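Local coordinates for protein trichosurin (Trichosurus vulpecula, PDB 2RA6) that probably binds and carries small molecules as a secreted milk whey lipocalin, and here holds 4-ethylphenol in its beta barrel, at residues Thr30-Ser35 and Ala126-Arg131; Glu44-Asn49 and Asn92-Asn97; Asn60-Phe65 and Tyr77-Lys82. The protein carries 1 engineered substitution. All blocks are in the same frame, centred on the assembly; numbering follows the deposited sequence.

Contact 1 of 3, residues Thr30-Ser35 and Ala126-Arg131; sequences TVVLAS and ANLFGR
Leu128 O takes two backbone donors from consecutive residues, Val31 N at 2.9 Å and Val32 N at 3.3 Å, which is the signature of a classic beta bulge in the antiparallel pairing of strands 29-35 and 121-130 of the lipocalin barrel. The first N-H arrives nearly end-on to the carbonyl, whereas the second lies in the carbonyl plane on a lone pair. Beyond the bulge the ladder is regular: Leu128 N returns a bond to Val32 O, and Ala126 N reaches Ala34 O at 2.7 Å. The extra residue shifts the register by one, as the pairs Thr30 with Phe129 and Val32 with Leu128 demonstrate.

The side chains divide between two faces of the sheet. On one, Val32 and Leu128 run side by side, with CG2 of the valine 3.8 Å from CD2 of the leucine; Ala34 and Ala126 continue this apolar row, and Phe143 of helix 137-148 packs on Val32 and Ala126. The other face carries Thr30, Leu33, Asn127 and Phe129, and the 4-ethylphenol touches Phe129. Here the threonine turns OG1 to the side of its backbone N (chi1 -68°), placing it 3.4 Å from Phe129 CE1, at an oblique approach to the ring. The hydroxyl's protein partner in hydrogen bonding is Ile51 N, on strand 49-57. A water bridges the strands on this face: it accepts from Thr30 OG1 and donates to Asn127 OD1 at 3.0 Å. The same amide oxygen lies 3.2 Å from Leu33 CD2.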
# COMPACT_ATOMS: atom_id res chain seq x y z
N THR B 30 -12.30 -13.85 10.85
CA THR B 30 -11.66 -12.56 11.04
C THR B 30 -11.38 -12.48 12.54
O THR B 30 -12.28 -12.64 13.36
CB THR B 30 -12.57 -11.41 10.61
OG1 THR B 30 -12.75 -11.45 9.19
CG2 THR B 30 -11.96 -10.06 11.00
N VAL B 31 -10.12 -12.23 12.90
CA VAL B 31 -9.72 -12.16 14.30
C VAL B 31 -9.40 -10.74 14.75
O VAL B 31 -9.78 -10.32 15.84
CB VAL B 31 -8.51 -13.08 14.54
CG1 VAL B 31 -8.09 -13.04 16.00
CG2 VAL B 31 -8.88 -14.51 14.14
N VAL B 32 -8.70 -9.99 13.90
CA VAL B 32 -8.36 -8.60 14.21
C VAL B 32 -8.52 -7.72 12.98
O VAL B 32 -8.20 -8.13 11.87
CB VAL B 32 -6.90 -8.47 14.73
CG1 VAL B 32 -6.67 -7.04 15.25
CG2 VAL B 32 -6.64 -9.48 15.84
N LEU B 33 -9.05 -6.52 13.20
CA LEU B 33 -9.23 -5.54 12.14
C LEU B 33 -8.50 -4.30 12.64
O LEU B 33 -8.48 -4.02 13.84
CB LEU B 33 -10.71 -5.21 11.95
CG LEU B 33 -11.63 -6.28 11.37
CD1 LEU B 33 -13.08 -5.80 11.41
CD2 LEU B 33 -11.22 -6.59 9.94
N ALA B 34 -7.89 -3.56 11.73
CA ALA B 34 -7.18 -2.34 12.10
C ALA B 34 -7.28 -1.41 10.92
O ALA B 34 -7.28 -1.85 9.77
CB ALA B 34 -5.72 -2.64 12.43
N SER B 35 -7.39 -0.11 11.19
CA SER B 35 -7.51 0.83 10.09
C SER B 35 -7.05 2.22 10.47
O SER B 35 -7.07 2.59 11.64
CB SER B 35 -8.96 0.91 9.61
OG SER B 35 -9.09 1.83 8.53
N ALA B 126 -6.19 -3.24 7.68
CA ALA B 126 -5.43 -4.46 7.84
C ALA B 126 -6.34 -5.52 8.45
O ALA B 126 -7.09 -5.24 9.39
CB ALA B 126 -4.23 -4.22 8.74
N ASN B 127 -6.28 -6.72 7.91
CA ASN B 127 -7.11 -7.82 8.37
C ASN B 127 -6.24 -8.99 8.80
O ASN B 127 -5.32 -9.36 8.09
CB ASN B 127 -8.02 -8.31 7.24
CG ASN B 127 -9.02 -7.25 6.78
OD1 ASN B 127 -10.22 -7.37 7.03
ND2 ASN B 127 -8.53 -6.23 6.10
N LEU B 128 -6.53 -9.56 9.97
CA LEU B 128 -5.80 -10.74 10.44
C LEU B 128 -6.82 -11.87 10.53
O LEU B 128 -7.79 -11.79 11.30
CB LEU B 128 -5.17 -10.49 11.81
CG LEU B 128 -4.36 -11.67 12.37
CD1 LEU B 128 -3.13 -11.94 11.52
CD2 LEU B 128 -3.95 -11.35 13.82
N PHE B 129 -6.61 -12.92 9.73
CA PHE B 129 -7.50 -14.07 9.71
C PHE B 129 -6.87 -15.29 10.35
O PHE B 129 -5.67 -15.52 10.22
CB PHE B 129 -7.86 -14.48 8.28
CG PHE B 129 -8.55 -13.43 7.47
CD1 PHE B 129 -9.24 -12.38 8.07
CD2 PHE B 129 -8.57 -13.54 6.08
CE1 PHE B 129 -9.93 -11.45 7.29
CE2 PHE B 129 -9.26 -12.63 5.30
CZ PHE B 129 -9.94 -11.58 5.91
N GLY B 130 -7.71 -16.08 11.01
CA GLY B 130 -7.25 -17.31 11.64
C GLY B 130 -8.08 -18.48 11.17
O GLY B 130 -9.18 -18.30 10.63
N ARG B 131 -7.56 -19.69 11.36
CA ARG B 131 -8.28 -20.91 10.98
C ARG B 131 -9.47 -21.12 11.91
O ARG B 131 -10.44 -21.80 11.55
CB ARG B 131 -7.37 -22.14 11.05
CG ARG B 131 -6.37 -22.24 9.93
CD ARG B 131 -7.06 -22.18 8.58
NE ARG B 131 -6.16 -22.51 7.49
CZ ARG B 131 -6.50 -22.49 6.21
NH1 ARG B 131 -7.73 -22.15 5.85
NH2 ARG B 131 -5.61 -22.82 5.28
O HOH W 1 -12.41 -9.38 7.46

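Contact 2 of 3, residues Glu44-Asn49 and Asn92-Asn97; sequences EGPFRN and NYYGTN. With IPA (isopropyl alcohol), chain R.
Tyr93 and Phe47 meet as a T-shaped pair: the tyrosine directs its CD2 edge at one face of the phenylalanine, with the planes 88° apart and the ring centroids separated by 5.7 Å. The pair joins two loops of the lipocalin barrel, the long connection between strands 29-35 and 49-57, which in this family folds over the open end of the barrel, and the turn linking strands 88-92 and 96-102. Within the first loop a type I turn from Gly45 to Arg48 presents Pro46 and Phe47 together.

Tyr93 extends with CG opposite its own backbone N (chi1 -178°), a course that carries the phenol across to the turn. There its OH donates to Pro46 O at 2.6 Å, in the carbonyl plane on a lone pair. Asn49 ND2 gives the same oxygen a second bond, 3.0 Å long, from a donor tilted out of that plane. Replacing Tyr93 by an alanine would probably leave Pro46 O with the asparagine as its remaining donor among these residues and uncover the face of Phe47 that the ring edge now meets.

Tyr94 lies flat under the proline instead: Pro46 CG sits over the ring centre in a CH-pi contact, 3.7 Å from the centroid. Tyr94 CD2 also approaches Phe47 CE1 obliquely, and His118 stacks on this tyrosine. At the rim of Phe47, Asn97 OD1 lies near the ring plane, while the asparagine's ND2 donates to Tyr93 O at 2.8 Å and so ties the turn together. An isopropyl alcohol, probably from the crystallisation liquor, lies beside Phe47 and Tyr93, where its O2 accepts from Asn49 ND2 at 2.7 Å, with an N-H...O angle of 165°.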
# COMPACT_ATOMS: atom_id res chain seq x y z
N GLU B 44 -21.44 -0.67 11.29
CA GLU B 44 -21.95 -0.02 10.08
C GLU B 44 -20.83 0.44 9.14
O GLU B 44 -21.10 1.08 8.12
CB GLU B 44 -22.86 1.15 10.45
CG GLU B 44 -24.08 0.75 11.26
CD GLU B 44 -25.08 1.88 11.42
OE1 GLU B 44 -26.10 1.68 12.11
OE2 GLU B 44 -24.86 2.97 10.85
N GLY B 45 -19.59 0.12 9.49
CA GLY B 45 -18.46 0.51 8.66
C GLY B 45 -18.34 -0.37 7.43
O GLY B 45 -18.60 -1.57 7.51
N PRO B 46 -17.95 0.20 6.28
CA PRO B 46 -17.82 -0.58 5.05
C PRO B 46 -16.82 -1.74 5.10
O PRO B 46 -16.93 -2.68 4.31
CB PRO B 46 -17.43 0.48 4.01
CG PRO B 46 -16.69 1.49 4.82
CD PRO B 46 -17.53 1.59 6.07
N PHE B 47 -15.87 -1.68 6.02
CA PHE B 47 -14.88 -2.76 6.11
C PHE B 47 -15.06 -3.67 7.31
O PHE B 47 -14.18 -4.47 7.63
CB PHE B 47 -13.46 -2.20 6.07
CG PHE B 47 -13.00 -1.82 4.70
CD1 PHE B 47 -13.24 -0.54 4.20
CD2 PHE B 47 -12.36 -2.74 3.88
CE1 PHE B 47 -12.83 -0.18 2.92
CE2 PHE B 47 -11.94 -2.40 2.59
CZ PHE B 47 -12.18 -1.12 2.11
N ARG B 48 -16.20 -3.55 7.99
CA ARG B 48 -16.46 -4.42 9.12
C ARG B 48 -17.17 -5.63 8.55
O ARG B 48 -18.39 -5.79 8.68
CB ARG B 48 -17.34 -3.74 10.18
CG ARG B 48 -17.40 -4.54 11.48
CD ARG B 48 -18.22 -3.84 12.55
NE ARG B 48 -18.32 -4.65 13.77
CZ ARG B 48 -17.37 -4.73 14.70
NH1 ARG B 48 -16.25 -4.04 14.58
NH2 ARG B 48 -17.55 -5.50 15.76
N ASN B 49 -16.39 -6.48 7.89
CA ASN B 49 -16.91 -7.69 7.28
C ASN B 49 -16.14 -8.85 7.90
O ASN B 49 -14.95 -8.74 8.19
CB ASN B 49 -16.71 -7.66 5.77
CG ASN B 49 -17.31 -6.42 5.14
OD1 ASN B 49 -18.50 -6.12 5.33
ND2 ASN B 49 -16.51 -5.69 4.38
N ASN B 92 -12.53 -4.29 -6.33
CA ASN B 92 -13.47 -3.19 -6.51
C ASN B 92 -14.47 -3.28 -5.36
O ASN B 92 -15.34 -4.16 -5.35
CB ASN B 92 -14.20 -3.30 -7.85
CG ASN B 92 -15.30 -2.26 -8.02
OD1 ASN B 92 -15.12 -1.09 -7.70
ND2 ASN B 92 -16.44 -2.69 -8.54
N TYR B 93 -14.33 -2.39 -4.39
CA TYR B 93 -15.20 -2.34 -3.22
C TYR B 93 -14.97 -1.02 -2.49
O TYR B 93 -13.82 -0.69 -2.17
CB TYR B 93 -14.90 -3.50 -2.28
CG TYR B 93 -15.81 -3.53 -1.07
CD1 TYR B 93 -17.14 -3.92 -1.18
CD2 TYR B 93 -15.34 -3.11 0.18
CE1 TYR B 93 -17.99 -3.91 -0.07
CE2 TYR B 93 -16.19 -3.10 1.29
CZ TYR B 93 -17.51 -3.50 1.15
OH TYR B 93 -18.34 -3.49 2.24
N TYR B 94 -16.04 -0.28 -2.23
CA TYR B 94 -15.94 1.02 -1.56
C TYR B 94 -14.84 1.80 -2.27
O TYR B 94 -13.97 2.42 -1.63
CB TYR B 94 -15.58 0.83 -0.09
CG TYR B 94 -15.86 2.06 0.76
CD1 TYR B 94 -17.16 2.48 0.98
CD2 TYR B 94 -14.82 2.77 1.35
CE1 TYR B 94 -17.43 3.59 1.78
CE2 TYR B 94 -15.07 3.88 2.16
CZ TYR B 94 -16.39 4.28 2.37
OH TYR B 94 -16.66 5.36 3.18
N GLY B 95 -14.89 1.78 -3.60
CA GLY B 95 -13.89 2.44 -4.41
C GLY B 95 -12.99 1.36 -4.98
O GLY B 95 -13.48 0.29 -5.36
N THR B 96 -11.69 1.61 -5.04
CA THR B 96 -10.76 0.61 -5.55
C THR B 96 -9.78 0.27 -4.44
O THR B 96 -9.55 1.07 -3.53
CB THR B 96 -9.98 1.12 -6.79
OG1 THR B 96 -9.18 2.25 -6.43
CG2 THR B 96 -10.95 1.52 -7.90
N ASN B 97 -9.20 -0.93 -4.50
CA ASN B 97 -8.26 -1.37 -3.47
C ASN B 97 -7.08 -2.14 -4.01
O ASN B 97 -7.22 -2.96 -4.92
CB ASN B 97 -8.95 -2.31 -2.48
CG ASN B 97 -10.20 -1.72 -1.86
OD1 ASN B 97 -10.15 -1.08 -0.81
ND2 ASN B 97 -11.33 -1.95 -2.51
C1 IPA R . -14.09 -5.99 2.06
C2 IPA R . -13.21 -6.23 3.24
C3 IPA R . -12.60 -7.43 2.59
O2 IPA R . -13.92 -6.52 4.46

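Contact 3 of 3, residues Asn60-Phe65 and Tyr77-Lys82; sequences NLNGFF and YLTAFK. With ETY (4-ethylphenol), chain P.
Phe64 places its CD1 over one face of the Tyr77 ring, 3.4 Å from Tyr77 CE2 and offset toward the rim. The planes are 15° from parallel, but the ring centres are laterally displaced, so that mainly the CD1 side of Phe64 covers the tyrosine. The two side chains project together from a non-hydrogen-bonded pair. They reach this position by different torsions: the phenylalanine has CG opposite its backbone N (chi1 164°), the tyrosine has CG opposite its carbonyl carbon (chi1 -64°).

On the same face Asn62 and Thr79 lie alongside one another, and Thr79 OG1 donates to Asn62 OD1 at 2.8 Å, tilted somewhat from the amide carbonyl plane. The other end of that amide is held by Glu57, which accepts from ND2. Nearer the strand end, Asn60 OD1 accepts from Lys82 N at 3.0 Å in its carbonyl plane, a side chain continuing the ladder where the backbone pairing stops. Lys82 NZ turns to Ser58 O.

The opposite face belongs to the ligand. Leu61, Leu78, Ala80 and Phe65 border the 4-ethylphenol: Ala80 CB is 3.8 Å from its C2, and Leu61 CB is 3.7 Å from C6. Having no side chain, Gly63 lets the phenol ring come close, with ETY C6 3.7 Å from Gly63 CA. The ethyl carbon C8 meets the edge of the Phe65 ring in its plane, 3.7 Å from CZ. The phenol oxygen points at the backbone of Leu61, Gly63 and Leu78, though its modelled place is uncertain. Backbone bonds pairing Leu61 with Ala80 and Gly63 with Leu78 complete the hairpin of strands 60-69 and 72-82, a lipocalin barrel wall with one face lining the ligand pocket.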
# COMPACT_ATOMS: atom_id res chain seq x y z
N ASN B 60 -7.37 -16.00 -8.83
CA ASN B 60 -8.12 -14.95 -8.15
C ASN B 60 -8.65 -15.46 -6.81
O ASN B 60 -8.81 -16.66 -6.62
CB ASN B 60 -9.30 -14.48 -9.02
CG ASN B 60 -8.87 -14.06 -10.41
OD1 ASN B 60 -7.91 -13.31 -10.58
ND2 ASN B 60 -9.59 -14.53 -11.42
N LEU B 61 -8.91 -14.54 -5.89
CA LEU B 61 -9.42 -14.92 -4.58
C LEU B 61 -10.91 -14.61 -4.44
O LEU B 61 -11.30 -13.44 -4.43
CB LEU B 61 -8.65 -14.19 -3.48
CG LEU B 61 -7.13 -14.35 -3.49
CD1 LEU B 61 -6.54 -13.63 -2.28
CD2 LEU B 61 -6.76 -15.83 -3.45
N ASN B 62 -11.73 -15.65 -4.35
CA ASN B 62 -13.16 -15.45 -4.19
C ASN B 62 -13.48 -15.53 -2.70
O ASN B 62 -13.41 -16.60 -2.09
CB ASN B 62 -13.95 -16.51 -4.95
CG ASN B 62 -13.74 -16.43 -6.45
OD1 ASN B 62 -13.72 -15.34 -7.02
ND2 ASN B 62 -13.60 -17.58 -7.10
N GLY B 63 -13.81 -14.38 -2.11
CA GLY B 63 -14.10 -14.36 -0.70
C GLY B 63 -15.58 -14.27 -0.37
O GLY B 63 -16.35 -13.60 -1.05
N PHE B 64 -15.97 -14.98 0.68
CA PHE B 64 -17.33 -14.97 1.17
C PHE B 64 -17.26 -14.42 2.59
O PHE B 64 -16.60 -15.01 3.45
CB PHE B 64 -17.92 -16.39 1.14
CG PHE B 64 -19.17 -16.55 1.96
CD1 PHE B 64 -20.21 -15.63 1.87
CD2 PHE B 64 -19.31 -17.64 2.82
CE1 PHE B 64 -21.37 -15.79 2.64
CE2 PHE B 64 -20.46 -17.81 3.59
CZ PHE B 64 -21.49 -16.88 3.50
N PHE B 65 -17.90 -13.28 2.80
CA PHE B 65 -17.94 -12.60 4.09
C PHE B 65 -19.37 -12.42 4.57
O PHE B 65 -20.33 -12.61 3.81
CB PHE B 65 -17.36 -11.17 3.98
CG PHE B 65 -15.97 -11.08 3.42
CD1 PHE B 65 -15.73 -11.20 2.06
CD2 PHE B 65 -14.89 -10.79 4.27
CE1 PHE B 65 -14.44 -11.04 1.54
CE2 PHE B 65 -13.61 -10.63 3.76
CZ PHE B 65 -13.38 -10.75 2.39
N TYR B 77 -20.17 -11.32 -1.18
CA TYR B 77 -19.24 -12.06 -2.03
C TYR B 77 -18.39 -11.08 -2.81
O TYR B 77 -18.90 -10.20 -3.50
CB TYR B 77 -20.00 -12.97 -2.99
CG TYR B 77 -20.78 -14.07 -2.31
CD1 TYR B 77 -22.08 -13.85 -1.85
CD2 TYR B 77 -20.21 -15.32 -2.09
CE1 TYR B 77 -22.80 -14.85 -1.20
CE2 TYR B 77 -20.91 -16.33 -1.43
CZ TYR B 77 -22.19 -16.09 -0.99
OH TYR B 77 -22.89 -17.08 -0.34
N LEU B 78 -17.08 -11.24 -2.72
CA LEU B 78 -16.17 -10.36 -3.43
C LEU B 78 -15.07 -11.17 -4.08
O LEU B 78 -14.75 -12.27 -3.64
CB LEU B 78 -15.55 -9.35 -2.47
CG LEU B 78 -16.52 -8.37 -1.82
CD1 LEU B 78 -15.83 -7.69 -0.65
CD2 LEU B 78 -16.99 -7.35 -2.85
N THR B 79 -14.48 -10.62 -5.14
CA THR B 79 -13.40 -11.29 -5.82
C THR B 79 -12.22 -10.34 -5.94
O THR B 79 -12.36 -9.21 -6.43
CB THR B 79 -13.80 -11.76 -7.23
OG1 THR B 79 -14.81 -12.77 -7.13
CG2 THR B 79 -12.59 -12.33 -7.96
N ALA B 80 -11.06 -10.78 -5.46
CA ALA B 80 -9.83 -10.01 -5.54
C ALA B 80 -9.07 -10.64 -6.70
O ALA B 80 -8.68 -11.81 -6.64
CB ALA B 80 -9.03 -10.13 -4.25
N PHE B 81 -8.88 -9.87 -7.77
CA PHE B 81 -8.20 -10.39 -8.95
C PHE B 81 -6.69 -10.30 -8.86
O PHE B 81 -6.14 -9.32 -8.35
CB PHE B 81 -8.70 -9.66 -10.20
CG PHE B 81 -10.17 -9.84 -10.44
CD1 PHE B 81 -11.11 -9.05 -9.78
CD2 PHE B 81 -10.62 -10.83 -11.31
CE1 PHE B 81 -12.47 -9.23 -9.99
CE2 PHE B 81 -11.98 -11.02 -11.53
CZ PHE B 81 -12.91 -10.22 -10.86
N LYS B 82 -6.01 -11.32 -9.37
CA LYS B 82 -4.55 -11.34 -9.34
C LYS B 82 -3.97 -10.27 -10.25
O LYS B 82 -4.62 -9.81 -11.19
CB LYS B 82 -4.03 -12.71 -9.77
CG LYS B 82 -4.36 -13.06 -11.21
CD LYS B 82 -3.74 -14.40 -11.61
CE LYS B 82 -3.96 -14.69 -13.08
NZ LYS B 82 -5.41 -14.76 -13.43
C8 ETY P . -9.69 -10.23 2.80
C7 ETY P . -8.98 -10.48 1.46
CG ETY P . -9.92 -10.83 0.34
C3 ETY P . -10.66 -9.82 -0.33
C2 ETY P . -11.54 -10.14 -1.39
C5 ETY P . -10.08 -12.18 -0.09
C6 ETY P . -10.96 -12.51 -1.14
C1 ETY P . -11.69 -11.48 -1.79
O1 ETY P . -12.54 -11.79 -2.81

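Contacts 1 and 3 pair strands of one antiparallel sheet, and contact 2 joins two loops that meet the same sheet; the centres are 13 to 16 Å apart. Contact 2 touches both of the others. Thr30 OG1 of contact 1 lies 3.6 Å from Asn49 O, while toward contact 3 Tyr93 CD1 packs 3.8 Å from Leu78 CD2 and Asn49 CB 3.9 Å from Phe65 CD2. Contacts 1 and 3 do not touch, their nearest atoms being about 4 Å apart, but both reach the 4-ethylphenol: contact 3 supplies seven pocket residues, and contact 1 adds Phe129, whose side chain is about 3 Å away. The side chain of Tyr93 in contact 2 is about 7 Å from that ligand.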